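Local coordinates for uncharacterized protein (Thermoplasma acidophilum, PDB 3M4R), which is of unknown function but binds zinc through this class II aldolase/adducin-type domain of a longer protein, probably an oxidoreductase of the short-chain dehydrogenase family, at residues Arg59-Gly64 against Glu110-Ser114; Ala83-Ala87 against Phe118-Phe122; Asn155-Tyr161 against Ile180-Arg186. One frame throughout, in Å; residues are numbered along the deposited sequence. Where two conformers were deposited one is given.

Interaction 1: Arg59-Gly64 against Glu110-Ser114; sequences RVKNSG and EPSPS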
loop_
_atom_site.group_PDB
_atom_site.type_symbol
_atom_site.label_atom_id
_atom_site.label_comp_id
_atom_site.label_asym_id
_atom_site.label_seq_id
_atom_site.Cartn_x
_atom_site.Cartn_y
_atom_site.Cartn_z
ATOM N N ARG A 59 5.563 9.490 0.300
ATOM C CA ARG A 59 6.699 8.841 0.934
ATOM C C ARG A 59 6.359 7.357 0.948
ATOM O O ARG A 59 5.457 6.910 1.665
ATOM C CB ARG A 59 6.899 9.382 2.363
ATOM C CG ARG A 59 7.603 10.757 2.473
ATOM C CD ARG A 59 9.112 10.635 2.249
ATOM N NE ARG A 59 9.735 11.917 1.951
ATOM C CZ ARG A 59 11.004 12.114 1.573
ATOM N NH1 ARG A 59 11.866 11.126 1.498
ATOM N NH2 ARG A 59 11.414 13.349 1.253
ATOM N N VAL A 60 7.055 6.607 0.116
ATOM C CA VAL A 60 6.720 5.228 -0.157
ATOM C C VAL A 60 7.915 4.362 0.182
ATOM O O VAL A 60 9.060 4.756 -0.007
ATOM C CB VAL A 60 6.305 4.996 -1.619
ATOM C CG1 VAL A 60 7.476 5.311 -2.610
ATOM C CG2 VAL A 60 5.816 3.564 -1.851
ATOM N N LYS A 61 7.625 3.167 0.694
ATOM C CA LYS A 61 8.639 2.200 1.050
ATOM C C LYS A 61 9.630 1.978 -0.070
ATOM O O LYS A 61 9.228 1.872 -1.204
ATOM C CB LYS A 61 7.961 0.872 1.413
ATOM C CG LYS A 61 8.897 -0.121 2.000
ATOM C CD LYS A 61 9.078 -1.248 1.124
ATOM C CE LYS A 61 9.765 -2.399 1.832
ATOM N NZ LYS A 61 10.949 -2.817 0.978
ATOM N N ASN A 62 10.922 1.883 0.260
ATOM C CA ASN A 62 11.960 1.736 -0.752
ATOM C C ASN A 62 12.720 0.436 -0.598
ATOM O O ASN A 62 12.424 -0.341 0.294
ATOM C CB ASN A 62 12.883 2.978 -0.793
ATOM C CG ASN A 62 13.657 3.184 0.464
ATOM O OD1 ASN A 62 14.142 2.226 1.057
ATOM N ND2 ASN A 62 13.849 4.465 0.850
ATOM N N SER A 63 13.683 0.191 -1.480
ATOM C CA SER A 63 14.389 -1.101 -1.528
ATOM C C SER A 63 15.478 -1.238 -0.474
ATOM O O SER A 63 16.170 -2.244 -0.437
ATOM C CB SER A 63 15.042 -1.270 -2.898
ATOM O OG SER A 63 15.887 -0.170 -3.157
ATOM N N GLY A 64 15.682 -0.212 0.339
ATOM C CA GLY A 64 16.759 -0.229 1.331
ATOM C C GLY A 64 16.475 -1.021 2.629
ATOM O O GLY A 64 17.363 -1.129 3.458
ATOM N N GLU A 110 18.117 9.106 -2.909
ATOM C CA GLU A 110 17.421 8.108 -2.094
ATOM C C GLU A 110 17.366 6.736 -2.746
ATOM O O GLU A 110 17.550 6.611 -3.967
ATOM C CB GLU A 110 16.009 8.557 -1.732
ATOM C CG GLU A 110 16.034 9.739 -0.852
ATOM C CD GLU A 110 14.649 10.281 -0.521
ATOM O OE1 GLU A 110 13.669 9.993 -1.225
ATOM O OE2 GLU A 110 14.553 11.033 0.453
ATOM N N PRO A 111 17.157 5.685 -1.924
ATOM C CA PRO A 111 16.979 4.352 -2.513
ATOM C C PRO A 111 15.744 4.280 -3.434
ATOM O O PRO A 111 14.774 5.009 -3.241
ATOM C CB PRO A 111 16.840 3.433 -1.293
ATOM C CG PRO A 111 17.402 4.247 -0.105
ATOM C CD PRO A 111 17.008 5.656 -0.452
ATOM N N SER A 112 15.819 3.430 -4.460
ATOM C CA SER A 112 14.707 3.270 -5.414
ATOM C C SER A 112 13.378 2.981 -4.706
ATOM O O SER A 112 13.328 2.196 -3.783
ATOM C CB SER A 112 15.006 2.155 -6.405
ATOM O OG SER A 112 16.093 2.499 -7.243
ATOM N N PRO A 113 12.294 3.623 -5.153
ATOM C CA PRO A 113 10.996 3.415 -4.561
ATOM C C PRO A 113 10.416 2.056 -4.986
ATOM O O PRO A 113 10.790 1.500 -6.030
ATOM C CB PRO A 113 10.152 4.581 -5.125
ATOM C CG PRO A 113 10.763 4.836 -6.461
ATOM C CD PRO A 113 12.238 4.598 -6.277
ATOM N N SER A 114 9.556 1.514 -4.132
ATOM C CA SER A 114 8.795 0.291 -4.429
ATOM C C SER A 114 8.303 0.275 -5.872
ATOM O O SER A 114 7.755 1.271 -6.342
ATOM C CB SER A 114 7.553 0.209 -3.518
ATOM O OG SER A 114 6.757 -0.950 -3.824
#

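Interaction 2: Ala83-Ala87 against Phe118-Phe122; sequences ALAAA and FLHAF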
loop_
_atom_site.group_PDB
_atom_site.type_symbol
_atom_site.label_atom_id
_atom_site.label_comp_id
_atom_site.label_asym_id
_atom_site.label_seq_id
_atom_site.Cartn_x
_atom_site.Cartn_y
_atom_site.Cartn_z
ATOM N N ALA A 83 3.360 11.660 -10.028
ATOM C CA ALA A 83 2.686 10.377 -9.964
ATOM C C ALA A 83 1.251 10.461 -10.464
ATOM O O ALA A 83 0.823 9.632 -11.232
ATOM C CB ALA A 83 2.793 9.769 -8.508
ATOM N N LEU A 84 0.500 11.480 -10.088
ATOM C CA LEU A 84 -0.894 11.533 -10.478
ATOM C C LEU A 84 -1.013 11.810 -11.965
ATOM O O LEU A 84 -2.033 11.474 -12.598
ATOM C CB LEU A 84 -1.646 12.630 -9.695
ATOM C CG LEU A 84 -2.073 12.314 -8.251
ATOM C CD1 LEU A 84 -2.718 13.555 -7.577
ATOM C CD2 LEU A 84 -3.023 11.103 -8.198
ATOM N N ALA A 85 0.011 12.433 -12.555
ATOM C CA ALA A 85 -0.047 12.726 -13.989
ATOM C C ALA A 85 0.059 11.454 -14.783
ATOM O O ALA A 85 -0.351 11.421 -15.908
ATOM C CB ALA A 85 1.081 13.713 -14.413
ATOM N N ALA A 86 0.606 10.400 -14.182
ATOM C CA ALA A 86 0.753 9.087 -14.844
ATOM C C ALA A 86 -0.584 8.410 -15.113
ATOM O O ALA A 86 -0.668 7.514 -15.966
ATOM C CB ALA A 86 1.643 8.123 -13.957
ATOM N N ALA A 87 -1.624 8.818 -14.380
ATOM C CA ALA A 87 -2.961 8.219 -14.526
ATOM C C ALA A 87 -3.504 8.384 -15.925
ATOM O O ALA A 87 -4.311 7.579 -16.363
ATOM C CB ALA A 87 -3.935 8.816 -13.503
ATOM N N PHE A 118 2.694 2.990 -7.666
ATOM C CA PHE A 118 1.450 3.516 -8.235
ATOM C C PHE A 118 0.184 2.994 -7.552
ATOM O O PHE A 118 -0.824 3.691 -7.563
ATOM C CB PHE A 118 1.364 3.297 -9.717
ATOM C CG PHE A 118 2.288 4.209 -10.498
ATOM C CD1 PHE A 118 2.033 5.556 -10.565
ATOM C CD2 PHE A 118 3.435 3.725 -11.073
ATOM C CE1 PHE A 118 2.888 6.407 -11.260
ATOM C CE2 PHE A 118 4.293 4.578 -11.794
ATOM C CZ PHE A 118 4.009 5.925 -11.875
ATOM N N LEU A 119 0.246 1.836 -6.875
ATOM C CA LEU A 119 -0.933 1.408 -6.056
ATOM C C LEU A 119 -1.243 2.448 -4.991
ATOM O O LEU A 119 -2.426 2.731 -4.636
ATOM C CB LEU A 119 -0.710 0.060 -5.360
ATOM C CG LEU A 119 -0.404 -1.174 -6.206
ATOM C CD1 LEU A 119 -0.159 -2.434 -5.323
ATOM C CD2 LEU A 119 -1.515 -1.422 -7.237
ATOM N N HIS A 120 -0.170 3.014 -4.473
ATOM C CA HIS A 120 -0.236 3.984 -3.384
ATOM C C HIS A 120 -0.668 5.375 -3.869
ATOM O O HIS A 120 -1.536 6.080 -3.249
ATOM C CB HIS A 120 1.131 4.028 -2.731
ATOM C CG HIS A 120 1.480 2.740 -2.040
ATOM N ND1 HIS A 120 1.255 2.555 -0.687
ATOM C CD2 HIS A 120 2.006 1.579 -2.502
ATOM C CE1 HIS A 120 1.625 1.322 -0.357
ATOM N NE2 HIS A 120 2.088 0.706 -1.433
ATOM N N ALA A 121 -0.030 5.797 -4.945
ATOM C CA ALA A 121 -0.250 7.163 -5.475
ATOM C C ALA A 121 -1.677 7.338 -5.923
ATOM O O ALA A 121 -2.253 8.401 -5.739
ATOM C CB ALA A 121 0.733 7.491 -6.673
ATOM N N PHE A 122 -2.244 6.280 -6.496
ATOM C CA PHE A 122 -3.549 6.327 -7.133
ATOM C C PHE A 122 -4.734 6.070 -6.177
ATOM O O PHE A 122 -5.856 6.114 -6.624
ATOM C CB PHE A 122 -3.652 5.310 -8.254
ATOM C CG PHE A 122 -2.823 5.620 -9.477
ATOM C CD1 PHE A 122 -2.276 6.869 -9.704
ATOM C CD2 PHE A 122 -2.644 4.644 -10.432
ATOM C CE1 PHE A 122 -1.550 7.104 -10.857
ATOM C CE2 PHE A 122 -1.933 4.864 -11.584
ATOM C CZ PHE A 122 -1.376 6.092 -11.798
#

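Interaction 3: Asn155-Tyr161 against Ile180-Arg186; sequences NVVVLPY and IDGIVLR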
loop_
_atom_site.group_PDB
_atom_site.type_symbol
_atom_site.label_atom_id
_atom_site.label_comp_id
_atom_site.label_asym_id
_atom_site.label_seq_id
_atom_site.Cartn_x
_atom_site.Cartn_y
_atom_site.Cartn_z
ATOM N N ASN A 155 -16.462 -4.830 4.020
ATOM C CA ASN A 155 -16.755 -3.787 3.049
ATOM C C ASN A 155 -15.548 -3.610 2.152
ATOM O O ASN A 155 -14.741 -2.681 2.328
ATOM C CB ASN A 155 -17.133 -2.450 3.690
ATOM C CG ASN A 155 -17.707 -1.489 2.681
ATOM O OD1 ASN A 155 -18.052 -1.890 1.555
ATOM N ND2 ASN A 155 -17.843 -0.222 3.072
ATOM N N VAL A 156 -15.419 -4.527 1.199
ATOM C CA VAL A 156 -14.260 -4.554 0.325
ATOM C C VAL A 156 -14.686 -4.654 -1.112
ATOM O O VAL A 156 -15.796 -4.992 -1.392
ATOM C CB VAL A 156 -13.342 -5.730 0.637
ATOM C CG1 VAL A 156 -12.800 -5.592 2.041
ATOM C CG2 VAL A 156 -14.095 -7.080 0.445
ATOM N N VAL A 157 -13.777 -4.318 -2.015
ATOM C CA VAL A 157 -13.949 -4.558 -3.420
ATOM C C VAL A 157 -12.911 -5.605 -3.710
ATOM O O VAL A 157 -11.792 -5.550 -3.185
ATOM C CB VAL A 157 -13.713 -3.267 -4.246
ATOM C CG1 VAL A 157 -13.399 -3.575 -5.739
ATOM C CG2 VAL A 157 -14.955 -2.371 -4.147
ATOM N N VAL A 158 -13.278 -6.571 -4.536
ATOM C CA VAL A 158 -12.387 -7.670 -4.894
ATOM C C VAL A 158 -12.043 -7.529 -6.371
ATOM O O VAL A 158 -12.911 -7.234 -7.176
ATOM C CB VAL A 158 -13.050 -9.026 -4.615
ATOM C CG1 VAL A 158 -12.154 -10.168 -5.102
ATOM C CG2 VAL A 158 -13.342 -9.151 -3.130
ATOM N N LEU A 159 -10.762 -7.653 -6.705
ATOM C CA LEU A 159 -10.298 -7.613 -8.090
ATOM C C LEU A 159 -9.756 -8.966 -8.498
ATOM O O LEU A 159 -9.143 -9.648 -7.685
ATOM C CB LEU A 159 -9.192 -6.567 -8.254
ATOM C CG LEU A 159 -9.538 -5.166 -8.752
ATOM C CD1 LEU A 159 -10.733 -4.620 -8.013
ATOM C CD2 LEU A 159 -8.318 -4.241 -8.600
ATOM N N PRO A 160 -9.942 -9.353 -9.773
ATOM C CA PRO A 160 -9.399 -10.619 -10.231
ATOM C C PRO A 160 -7.910 -10.531 -10.287
ATOM O O PRO A 160 -7.375 -9.436 -10.093
ATOM C CB PRO A 160 -9.961 -10.734 -11.653
ATOM C CG PRO A 160 -9.953 -9.362 -12.120
ATOM C CD PRO A 160 -10.480 -8.589 -10.916
ATOM N N TYR A 161 -7.234 -11.646 -10.561
ATOM C CA TYR A 161 -5.784 -11.623 -10.730
ATOM C C TYR A 161 -5.431 -10.683 -11.872
ATOM O O TYR A 161 -6.010 -10.770 -12.935
ATOM C CB TYR A 161 -5.152 -13.006 -10.996
ATOM C CG TYR A 161 -3.647 -12.914 -11.216
ATOM C CD1 TYR A 161 -2.772 -12.579 -10.172
ATOM C CD2 TYR A 161 -3.109 -13.057 -12.469
ATOM C CE1 TYR A 161 -1.387 -12.428 -10.388
ATOM C CE2 TYR A 161 -1.728 -12.899 -12.697
ATOM C CZ TYR A 161 -0.876 -12.628 -11.674
ATOM O OH TYR A 161 0.470 -12.474 -11.956
ATOM N N ILE A 180 -15.264 2.330 1.356
ATOM C CA ILE A 180 -14.804 0.929 1.499
ATOM C C ILE A 180 -13.625 0.830 2.460
ATOM O O ILE A 180 -12.953 1.824 2.712
ATOM C CB ILE A 180 -14.492 0.254 0.138
ATOM C CG1 ILE A 180 -13.300 0.916 -0.573
ATOM C CG2 ILE A 180 -15.725 0.325 -0.734
ATOM C CD1 ILE A 180 -12.761 0.130 -1.754
ATOM N N ASP A 181 -13.384 -0.355 3.018
ATOM C CA ASP A 181 -12.296 -0.564 3.971
ATOM C C ASP A 181 -11.056 -1.203 3.309
ATOM O O ASP A 181 -9.943 -1.212 3.873
ATOM C CB ASP A 181 -12.745 -1.445 5.121
ATOM C CG ASP A 181 -13.838 -0.786 5.995
ATOM O OD1 ASP A 181 -13.763 0.426 6.267
ATOM O OD2 ASP A 181 -14.766 -1.485 6.391
ATOM N N GLY A 182 -11.219 -1.731 2.111
ATOM C CA GLY A 182 -10.108 -2.492 1.528
ATOM C C GLY A 182 -10.378 -2.886 0.100
ATOM O O GLY A 182 -11.525 -2.896 -0.329
ATOM N N ILE A 183 -9.298 -3.165 -0.637
ATOM C CA ILE A 183 -9.354 -3.729 -1.973
ATOM C C ILE A 183 -8.535 -5.018 -1.960
ATOM O O ILE A 183 -7.360 -5.007 -1.593
ATOM C CB ILE A 183 -8.756 -2.803 -3.013
ATOM C CG1 ILE A 183 -9.585 -1.509 -3.111
ATOM C CG2 ILE A 183 -8.673 -3.514 -4.349
ATOM C CD1 ILE A 183 -8.972 -0.432 -4.111
ATOM N N VAL A 184 -9.187 -6.118 -2.323
ATOM C CA VAL A 184 -8.608 -7.462 -2.287
ATOM C C VAL A 184 -8.142 -7.808 -3.688
ATOM O O VAL A 184 -8.898 -7.679 -4.632
ATOM C CB VAL A 184 -9.631 -8.494 -1.843
ATOM C CG1 VAL A 184 -9.020 -9.925 -1.893
ATOM C CG2 VAL A 184 -10.116 -8.144 -0.444
ATOM N N LEU A 185 -6.890 -8.222 -3.812
ATOM C CA LEU A 185 -6.290 -8.494 -5.132
ATOM C C LEU A 185 -6.063 -9.994 -5.201
ATOM O O LEU A 185 -5.142 -10.521 -4.562
ATOM C CB LEU A 185 -4.972 -7.706 -5.293
ATOM C CG LEU A 185 -4.958 -6.181 -5.030
ATOM C CD1 LEU A 185 -3.522 -5.576 -5.216
ATOM C CD2 LEU A 185 -5.977 -5.455 -5.881
ATOM N N ARG A 186 -6.923 -10.711 -5.928
ATOM C CA ARG A 186 -6.826 -12.154 -5.950
ATOM C C ARG A 186 -5.466 -12.610 -6.439
ATOM O O ARG A 186 -4.935 -12.068 -7.394
ATOM C CB ARG A 186 -7.945 -12.794 -6.778
ATOM C CG ARG A 186 -9.319 -12.505 -6.194
ATOM C CD ARG A 186 -10.423 -13.304 -6.893
ATOM N NE ARG A 186 -10.368 -14.713 -6.541
ATOM C CZ ARG A 186 -11.427 -15.508 -6.433
ATOM N NH1 ARG A 186 -11.243 -16.773 -6.123
ATOM N NH2 ARG A 186 -12.660 -15.040 -6.610
HETATM O O HOH W 1 -5.421 -9.308 -8.273
#

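Interaction 1: Arg59-Gly64 against Glu110-Ser114
R59 meets E110 through one guanidinium nitrogen: NH1 donates to E110 OE2 at 2.9 Å, on the syn side of the carboxylate and nearly within the guanidinium plane. The two flat groups are turned 67° apart, and one branch of each carries the salt bridge. Beyond it, backbone bonds flank N62, S114 N giving to K61 O at 3.0 Å and S63 N to S112 O at 3.1 Å. With the segments running 96° apart, the pairing amounts to a single bridge, N62 with P113. The N62 amide leans on the P111 ring, ND2 lying 3.6 Å from P111 CD. Asparagine suits this turn because its chi1 of 64° swings OD1 round to accept from G64 N, an Asx turn. V60 adds apolar packing, CG1 3.7 Å from P113 CB.

A second shell fixes these groups. R59 NE pairs with E47, N62 ND2 donates to R73 O and T76 OG1, and S114 OG accepts from the backbone N of E116, a zinc ligand. Strand 54-61 runs between strands 40-48 and 75-79, and the 110-114 loop crosses its end, P113 resting on T76 and I78 before helix 117-121 begins.

Interaction 2: Ala83-Ala87 against Phe118-Phe122
A83 sets its methyl against that of A121, CB to CB 3.6 Å, and two such small side chains let the backbones of the two helices come close. The carbonyl of A83 faces the edges of both phenylalanine rings, with A83 O 3.5 Å from F122 CE1 and 3.8 Å from F118 CE1. The ring edges offer only C-H groups to this oxygen, which also accepts the backbone bond from A86 N. L84 starts off away from helix 117-121, yet its CD2 branch turns back to lie 3.7 Å from A121 O, an apolar branch beside a carbonyl near the end of that helix.

A86 points its CB toward helix 117-121. This methyl presses on F118 CE1 at 3.4 Å, a tight fit, and lies 4.2 Å from F122 CZ. Alanine suits the place, since a larger side chain at A86 would probably collide with F118. At A87 the backbone takes part as well, A87 N standing 3.8 Å from F122 CZ, while A87 CB rests 4.0 Å from F122 CE1.

Both phenylalanines hold CG anti to their carbonyl carbons, but chi2 is -70° in F118 and -15° in F122, leaving the rings differently turned. F118 CB lies over one face of the F122 ring, toward its rim. F118 also makes an edge-to-face pair with F166, and K170 donates to A87 O. In this AraD-like class II aldolase domain, helices 80-85 and 117-121 thus pack on each other through alanine and phenylalanine. Helix 117-121 meets the mixed sheet at L58, through H120 and A121, while F118 and F122 face neighbouring helices; the zinc ligand E116 comes just before helix 117-121 in the sequence.

Interaction 3: Asn155-Tyr161 against Ile180-Arg186
D181 N donates to N155 O at 2.8 Å, opening a run of nearly straight backbone bonds between the two segments. V157 O takes V184 N, and V184 O takes L159 N, each pair again 2.8 Å apart. R186 N closes the run on L159 O at 3.0 Å, whereas V157 N to G182 O is longer, at 3.2 Å. A water donates to both P160 O and R186 O, linking the two segments just beyond the strands. G182 N, by contrast, is buried without a partner, 3.7 Å from N155 O. Glycine fits at G182, where a CB would come within about 3.5 Å of V156 CG1.

This is the strand pairing of a beta-alpha-beta unit: strands 156-159 and 182-185 run parallel, 21° apart, joined through helix 166-175. Branched aliphatic residues line both faces. V156, V158 and V184 look toward helix 146-153, with V158 and V184 side by side. V157, L159 and I183 pack under helix 166-175. On that same face L185 lies alongside L159, CD2 to CD2 3.8 Å, close to the zinc ligands H130 and H188.

R186 bends at chi3 (72°), carrying its guanidinium past V158 to donate to T140 O at the end of helix 134-140 and to L144 O and S146 OG where the chain enters helix 146-153. Its aliphatic stem packs on the way, CG lying close beside V158 CG1. Replaced by an alanine, R186 would probably leave the carbonyls of T140 and L144 without this donor and V158 CG1 without the arginine stem beside it. Y161 turns its ring edge toward R186 O, and the D181 carboxylate pairs with R203.

Overall arrangement
Interactions 1 and 2 cross along the chain, their segments alternating and adjoining in sequence between 110-114 and 118-122, with centres 15 Å apart; E116, a zinc ligand, lies in the short link between them. Interaction 3 follows later in the chain, its centre 25 Å from that of interaction 1 and 18 Å from that of interaction 2. Interactions 1 and 3 lie on opposite sides of the chain's centre but reach the same mixed sheet, one on strand 54-61, the other on strands 156-159 and 182-185. Helix 166-175 touches both interactions 2 and 3. With L185 of interaction 3 beside H130 and H188, the contacts flank the zinc site from different parts of the domain.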